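Local atomic coordinates of tartronate semialdehyde reductase (Salmonella typhimurium, PDB entry 1VPD), a protein that probably catalyses the NAD(P)H-dependent reduction of tartronate semialdehyde to D-glycerate, the last step in converting galactarate to D-glycerate. Residues R230-G235 with L285-E290; N247-S252 with A257-T262. All blocks are in the same frame, centred on the assembly; numbering follows the deposited sequence.

Contact 1: R230-G235 with L285-E290; sequences RNFKPG and LACYYE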
loop_
_atom_site.group_PDB
_atom_site.type_symbol
_atom_site.label_atom_id
_atom_site.label_comp_id
_atom_site.label_asym_id
_atom_site.label_seq_id
_atom_site.Cartn_x
_atom_site.Cartn_y
_atom_site.Cartn_z
ATOM N N ARG A 230 -7.050 19.661 -9.767
ATOM C CA ARG A 230 -7.762 19.739 -8.494
ATOM C C ARG A 230 -8.475 18.417 -8.191
ATOM O O ARG A 230 -9.567 18.401 -7.613
ATOM C CB ARG A 230 -8.734 20.929 -8.462
ATOM C CG ARG A 230 -8.188 22.228 -9.097
ATOM C CD ARG A 230 -6.797 22.633 -8.560
ATOM N NE ARG A 230 -6.835 22.905 -7.137
ATOM C CZ ARG A 230 -5.753 23.053 -6.366
ATOM N NH1 ARG A 230 -4.541 22.911 -6.882
ATOM N NH2 ARG A 230 -5.894 23.365 -5.092
ATOM N N ASN A 231 -7.852 17.321 -8.596
ATOM C CA ASN A 231 -8.362 15.986 -8.317
ATOM C C ASN A 231 -7.585 15.373 -7.158
ATOM O O ASN A 231 -6.477 14.887 -7.357
ATOM C CB ASN A 231 -8.215 15.108 -9.541
ATOM C CG ASN A 231 -8.565 13.655 -9.268
ATOM O OD1 ASN A 231 -9.225 13.320 -8.265
ATOM N ND2 ASN A 231 -8.091 12.775 -10.136
ATOM N N PHE A 232 -8.174 15.406 -5.964
ATOM C CA PHE A 232 -7.530 14.845 -4.765
ATOM C C PHE A 232 -8.266 13.614 -4.245
ATOM O O PHE A 232 -8.217 13.292 -3.051
ATOM C CB PHE A 232 -7.407 15.921 -3.689
ATOM C CG PHE A 232 -6.652 17.145 -4.151
ATOM C CD1 PHE A 232 -5.281 17.111 -4.276
ATOM C CD2 PHE A 232 -7.319 18.335 -4.455
ATOM C CE1 PHE A 232 -4.581 18.247 -4.692
ATOM C CE2 PHE A 232 -6.631 19.448 -4.882
ATOM C CZ PHE A 232 -5.269 19.413 -5.000
ATOM N N LYS A 233 -8.944 12.913 -5.141
ATOM C CA LYS A 233 -9.651 11.689 -4.785
ATOM C C LYS A 233 -8.687 10.511 -4.604
ATOM O O LYS A 233 -7.877 10.232 -5.476
ATOM C CB LYS A 233 -10.648 11.330 -5.891
ATOM C CG LYS A 233 -11.522 10.128 -5.567
ATOM C CD LYS A 233 -12.376 9.682 -6.763
ATOM C CE LYS A 233 -13.269 8.503 -6.365
ATOM N NZ LYS A 233 -14.127 8.081 -7.501
ATOM N N PRO A 234 -8.770 9.799 -3.488
ATOM C CA PRO A 234 -7.917 8.610 -3.327
ATOM C C PRO A 234 -8.251 7.535 -4.363
ATOM O O PRO A 234 -9.422 7.370 -4.710
ATOM C CB PRO A 234 -8.235 8.101 -1.921
ATOM C CG PRO A 234 -9.059 9.101 -1.287
ATOM C CD PRO A 234 -9.599 10.057 -2.311
ATOM N N GLY A 235 -7.260 6.824 -4.871
ATOM C CA GLY A 235 -5.852 7.050 -4.574
ATOM C C GLY A 235 -5.472 6.522 -3.199
ATOM O O GLY A 235 -6.051 5.545 -2.701
ATOM N N LEU A 285 -0.829 16.904 -0.299
ATOM C CA LEU A 285 0.316 17.591 0.284
ATOM C C LEU A 285 0.558 18.907 -0.423
ATOM O O LEU A 285 1.027 19.865 0.183
ATOM C CB LEU A 285 1.577 16.736 0.169
ATOM C CG LEU A 285 1.997 15.881 1.331
ATOM C CD1 LEU A 285 3.072 14.919 0.858
ATOM C CD2 LEU A 285 2.492 16.745 2.488
ATOM N N ALA A 286 0.229 18.992 -1.713
ATOM C CA ALA A 286 0.337 20.265 -2.436
ATOM C C ALA A 286 -0.477 21.379 -1.789
ATOM O O ALA A 286 -0.035 22.535 -1.768
ATOM C CB ALA A 286 -0.059 20.102 -3.908
ATOM N N CYS A 287 -1.637 21.028 -1.240
ATOM C CA CYS A 287 -2.524 22.008 -0.620
ATOM C C CYS A 287 -1.899 22.656 0.621
ATOM O O CYS A 287 -2.181 23.813 0.924
ATOM C CB CYS A 287 -3.894 21.400 -0.313
ATOM S SG CYS A 287 -4.663 20.567 -1.716
ATOM N N TYR A 288 -1.036 21.917 1.335
ATOM C CA TYR A 288 -0.291 22.490 2.445
ATOM C C TYR A 288 0.558 23.664 1.966
ATOM O O TYR A 288 0.530 24.757 2.537
ATOM C CB TYR A 288 0.581 21.406 3.105
ATOM C CG TYR A 288 1.485 21.921 4.197
ATOM C CD1 TYR A 288 1.036 22.021 5.506
ATOM C CD2 TYR A 288 2.794 22.304 3.931
ATOM C CE1 TYR A 288 1.866 22.506 6.527
ATOM C CE2 TYR A 288 3.617 22.800 4.933
ATOM C CZ TYR A 288 3.148 22.900 6.230
ATOM O OH TYR A 288 3.960 23.361 7.229
ATOM N N TYR A 289 1.325 23.425 0.918
ATOM C CA TYR A 289 2.157 24.464 0.340
ATOM C C TYR A 289 1.327 25.611 -0.249
ATOM O O TYR A 289 1.694 26.778 -0.110
ATOM C CB TYR A 289 3.029 23.876 -0.741
ATOM C CG TYR A 289 4.211 23.097 -0.206
ATOM C CD1 TYR A 289 5.414 23.731 0.053
ATOM C CD2 TYR A 289 4.114 21.740 0.059
ATOM C CE1 TYR A 289 6.497 23.035 0.556
ATOM C CE2 TYR A 289 5.203 21.021 0.553
ATOM C CZ TYR A 289 6.392 21.676 0.786
ATOM O OH TYR A 289 7.478 20.973 1.251
ATOM N N GLU A 290 0.220 25.281 -0.920
ATOM C CA GLU A 290 -0.648 26.314 -1.490
ATOM C C GLU A 290 -1.165 27.259 -0.419
ATOM O O GLU A 290 -1.250 28.472 -0.614
ATOM C CB GLU A 290 -1.832 25.663 -2.210
ATOM C CG GLU A 290 -1.440 24.939 -3.478
ATOM C CD GLU A 290 -2.595 24.216 -4.149
ATOM O OE1 GLU A 290 -3.561 23.797 -3.454
ATOM O OE2 GLU A 290 -2.503 24.049 -5.379
#

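Contact 2: N247-S252 with A257-T262; sequences NALDTS and AQLPLT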
loop_
_atom_site.group_PDB
_atom_site.type_symbol
_atom_site.label_atom_id
_atom_site.label_comp_id
_atom_site.label_asym_id
_atom_site.label_seq_id
_atom_site.Cartn_x
_atom_site.Cartn_y
_atom_site.Cartn_z
ATOM N N ASN A 247 5.187 4.612 11.339
ATOM C CA ASN A 247 5.962 3.382 11.388
ATOM C C ASN A 247 7.429 3.604 10.997
ATOM O O ASN A 247 8.332 3.057 11.644
ATOM C CB ASN A 247 5.315 2.305 10.514
ATOM C CG ASN A 247 4.001 1.794 11.097
ATOM O OD1 ASN A 247 3.727 1.941 12.316
ATOM N ND2 ASN A 247 3.190 1.153 10.253
ATOM N N ALA A 248 7.662 4.435 9.977
ATOM C CA ALA A 248 9.030 4.723 9.542
ATOM C C ALA A 248 9.817 5.422 10.641
ATOM O O ALA A 248 10.967 5.074 10.930
ATOM C CB ALA A 248 9.035 5.532 8.271
ATOM N N LEU A 249 9.186 6.398 11.277
ATOM C CA LEU A 249 9.825 7.141 12.359
ATOM C C LEU A 249 10.077 6.250 13.563
ATOM O O LEU A 249 11.149 6.317 14.168
ATOM C CB LEU A 249 8.968 8.353 12.735
ATOM C CG LEU A 249 9.046 9.478 11.699
ATOM C CD1 LEU A 249 7.823 10.374 11.807
ATOM C CD2 LEU A 249 10.286 10.310 11.838
ATOM N N ASP A 250 9.119 5.387 13.895
ATOM C CA ASP A 250 9.289 4.440 14.996
ATOM C C ASP A 250 10.481 3.517 14.719
ATOM O O ASP A 250 11.315 3.290 15.595
ATOM C CB ASP A 250 8.051 3.578 15.194
ATOM C CG ASP A 250 6.900 4.307 15.882
ATOM O OD1 ASP A 250 7.075 5.433 16.427
ATOM O OD2 ASP A 250 5.769 3.770 15.931
ATOM N N THR A 251 10.564 3.010 13.494
ATOM C CA THR A 251 11.682 2.127 13.145
ATOM C C THR A 251 13.007 2.875 13.219
ATOM O O THR A 251 13.981 2.371 13.779
ATOM C CB THR A 251 11.444 1.515 11.791
ATOM O OG1 THR A 251 10.338 0.611 11.879
ATOM C CG2 THR A 251 12.629 0.662 11.383
ATOM N N SER A 252 13.037 4.088 12.686
ATOM C CA SER A 252 14.241 4.925 12.732
ATOM C C SER A 252 14.691 5.184 14.169
ATOM O O SER A 252 15.880 5.104 14.487
ATOM C CB SER A 252 14.001 6.235 11.995
ATOM O OG SER A 252 15.185 6.987 11.849
ATOM N N ALA A 257 18.517 5.430 13.033
ATOM C CA ALA A 257 18.718 6.021 11.722
ATOM C C ALA A 257 18.461 7.549 11.818
ATOM O O ALA A 257 18.516 8.129 12.912
ATOM C CB ALA A 257 17.855 5.331 10.675
ATOM N N GLN A 258 18.277 8.204 10.686
ATOM C CA GLN A 258 18.262 9.664 10.615
ATOM C C GLN A 258 17.168 10.090 9.626
ATOM O O GLN A 258 17.313 9.937 8.411
ATOM C CB GLN A 258 19.645 10.126 10.143
ATOM C CG GLN A 258 19.838 11.613 10.034
ATOM C CD GLN A 258 19.606 12.385 11.337
ATOM O OE1 GLN A 258 19.864 11.892 12.480
ATOM N NE2 GLN A 258 19.152 13.603 11.175
ATOM N N LEU A 259 16.060 10.606 10.159
ATOM C CA LEU A 259 14.847 10.820 9.365
ATOM C C LEU A 259 14.320 12.270 9.442
ATOM O O LEU A 259 13.123 12.494 9.655
ATOM C CB LEU A 259 13.768 9.807 9.784
ATOM C CG LEU A 259 13.297 8.871 8.675
ATOM C CD1 LEU A 259 14.423 7.904 8.255
ATOM C CD2 LEU A 259 12.038 8.110 9.077
ATOM N N PRO A 260 15.179 13.260 9.196
ATOM C CA PRO A 260 14.740 14.662 9.307
ATOM C C PRO A 260 13.654 15.080 8.323
ATOM O O PRO A 260 12.704 15.804 8.714
ATOM C CB PRO A 260 16.030 15.461 9.069
ATOM C CG PRO A 260 16.908 14.526 8.239
ATOM C CD PRO A 260 16.603 13.155 8.808
ATOM N N LEU A 261 13.772 14.676 7.063
ATOM C CA LEU A 261 12.800 15.154 6.065
ATOM C C LEU A 261 11.438 14.486 6.277
ATOM O O LEU A 261 10.403 15.141 6.198
ATOM C CB LEU A 261 13.322 14.979 4.653
ATOM C CG LEU A 261 14.649 15.697 4.386
ATOM C CD1 LEU A 261 15.077 15.397 2.957
ATOM C CD2 LEU A 261 14.577 17.212 4.600
ATOM N N THR A 262 11.453 13.201 6.603
ATOM C CA THR A 262 10.247 12.461 6.953
ATOM C C THR A 262 9.589 13.078 8.184
ATOM O O THR A 262 8.366 13.268 8.222
ATOM C CB THR A 262 10.582 10.969 7.206
ATOM O OG1 THR A 262 11.081 10.351 6.011
ATOM C CG2 THR A 262 9.346 10.204 7.576
HETATM O O HOH W 1 15.913 8.693 13.745
#

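Contact 1: R230-G235 with L285-E290
Glu290 OE2 is gripped from two directions: NH1 of Arg230 donates to it at 2.8 Å, on the syn lone pair, and the backbone N of Val297 gives it a second hydrogen bond. The other carboxylate oxygen, OE1, takes a straighter bond from Arg230 NH2, 2.9 Å long with an N-H...O angle of 176°. The result is an end-on, two-nitrogen salt bridge in which guanidinium and carboxylate lie nearly coplanar, their planes 30° apart. This pairing fixes the rotation of both flat groups and should favour the charged form of Glu290. Arg230 gets there by folding back on itself, its chain bent at chi2 and chi3, whereas Glu290 reaches out from its helix with an extended chain.

The bend also turns one face of the guanidinium toward Phe232, whose ring points its edge at that face, with CZ 3.9 Å above the guanidinium plane and over its centre. Phe232 in turn presents one ring face to the sulfur of Cys287, a sulfur-aromatic contact with SG 3.9 Å from the ring centroid and displaced toward the CZ rim. Polar bridge and sulfur-ring contact thus lie side by side, one helical turn apart on residues 287 and 290.

Arg230 closes the Schellman motif that ends helix 218-228, and Asn231 makes an Asx turn with Lys233 N just beyond. The contact therefore ties the exit of that helix, whose Val227 is touched by Ala286, to the C-terminal helix 285-293, where Leu285 and Tyr289 meet both helices 170-198 and 260-274.

Contact 2: N247-S252 with A257-T262
Leu259 lays its CD2 methyl over the turn of helix 238-255 formed by Ala248, Leu249 and Ser252, at the turn of an alpha-alpha hairpin in the all-helical C-terminal domain, on the side where its two roughly antiparallel helices, 238-255 and 260-274, face each other. Within that hairpin, Leu259 occupies the N-cap position of helix 260-274. Its CD2 is 4.0 Å from Ala248 CB and 3.9 Å from Leu249 CD2, while CD1 rests near the CB of Ser252, so the two branches cover neighbouring parts of the same helical surface.

Leu249 starts out along the flank of its helix, but its CD2 branch swings in to cross the Leu259 side chain at an angle. The branch carbon itself, Leu249 CG, meets CG2 of Thr262 at 4.2 Å as the two side chains slide past each other in opposite directions. Thr262 offers this methyl because CG2 stands anti to its backbone N; helix 170-198 also touches Thr262, through Val180.

At the turn itself the contact becomes polar. Ala257 N donates to the carbonyl oxygen of Ser252 over 3.0 Å, linking the chain just after helix 238-255 back to its last turns. Ser252 OG, anti to its own backbone N (chi1 -172°), leans toward Ala257 and meets a water at 2.7 Å, and that water donates a hydrogen bond of 2.8 Å to Ala257 O.

How the contacts relate
Both contacts belong to the helical C-terminal domain, with centres 23 Å apart and nearest atoms about 8 Å apart, so they do not touch. Contact 1 spans the longer stretch of chain: its two segments bracket helices 238-255 and 260-274, and contact 2 joins those two helices around the short turn between them. Helix 260-274 then leads on to helix 285-293, which brings the chain back to contact 1. Helix 170-198 packs against parts of both contacts and bears the predicted active-site Lys175, whose side chain is about 9 Å from that of Ala248 in contact 2. Contact 2 thus joins sequential helices, while contact 1 brings together parts about 50 residues apart in the same domain.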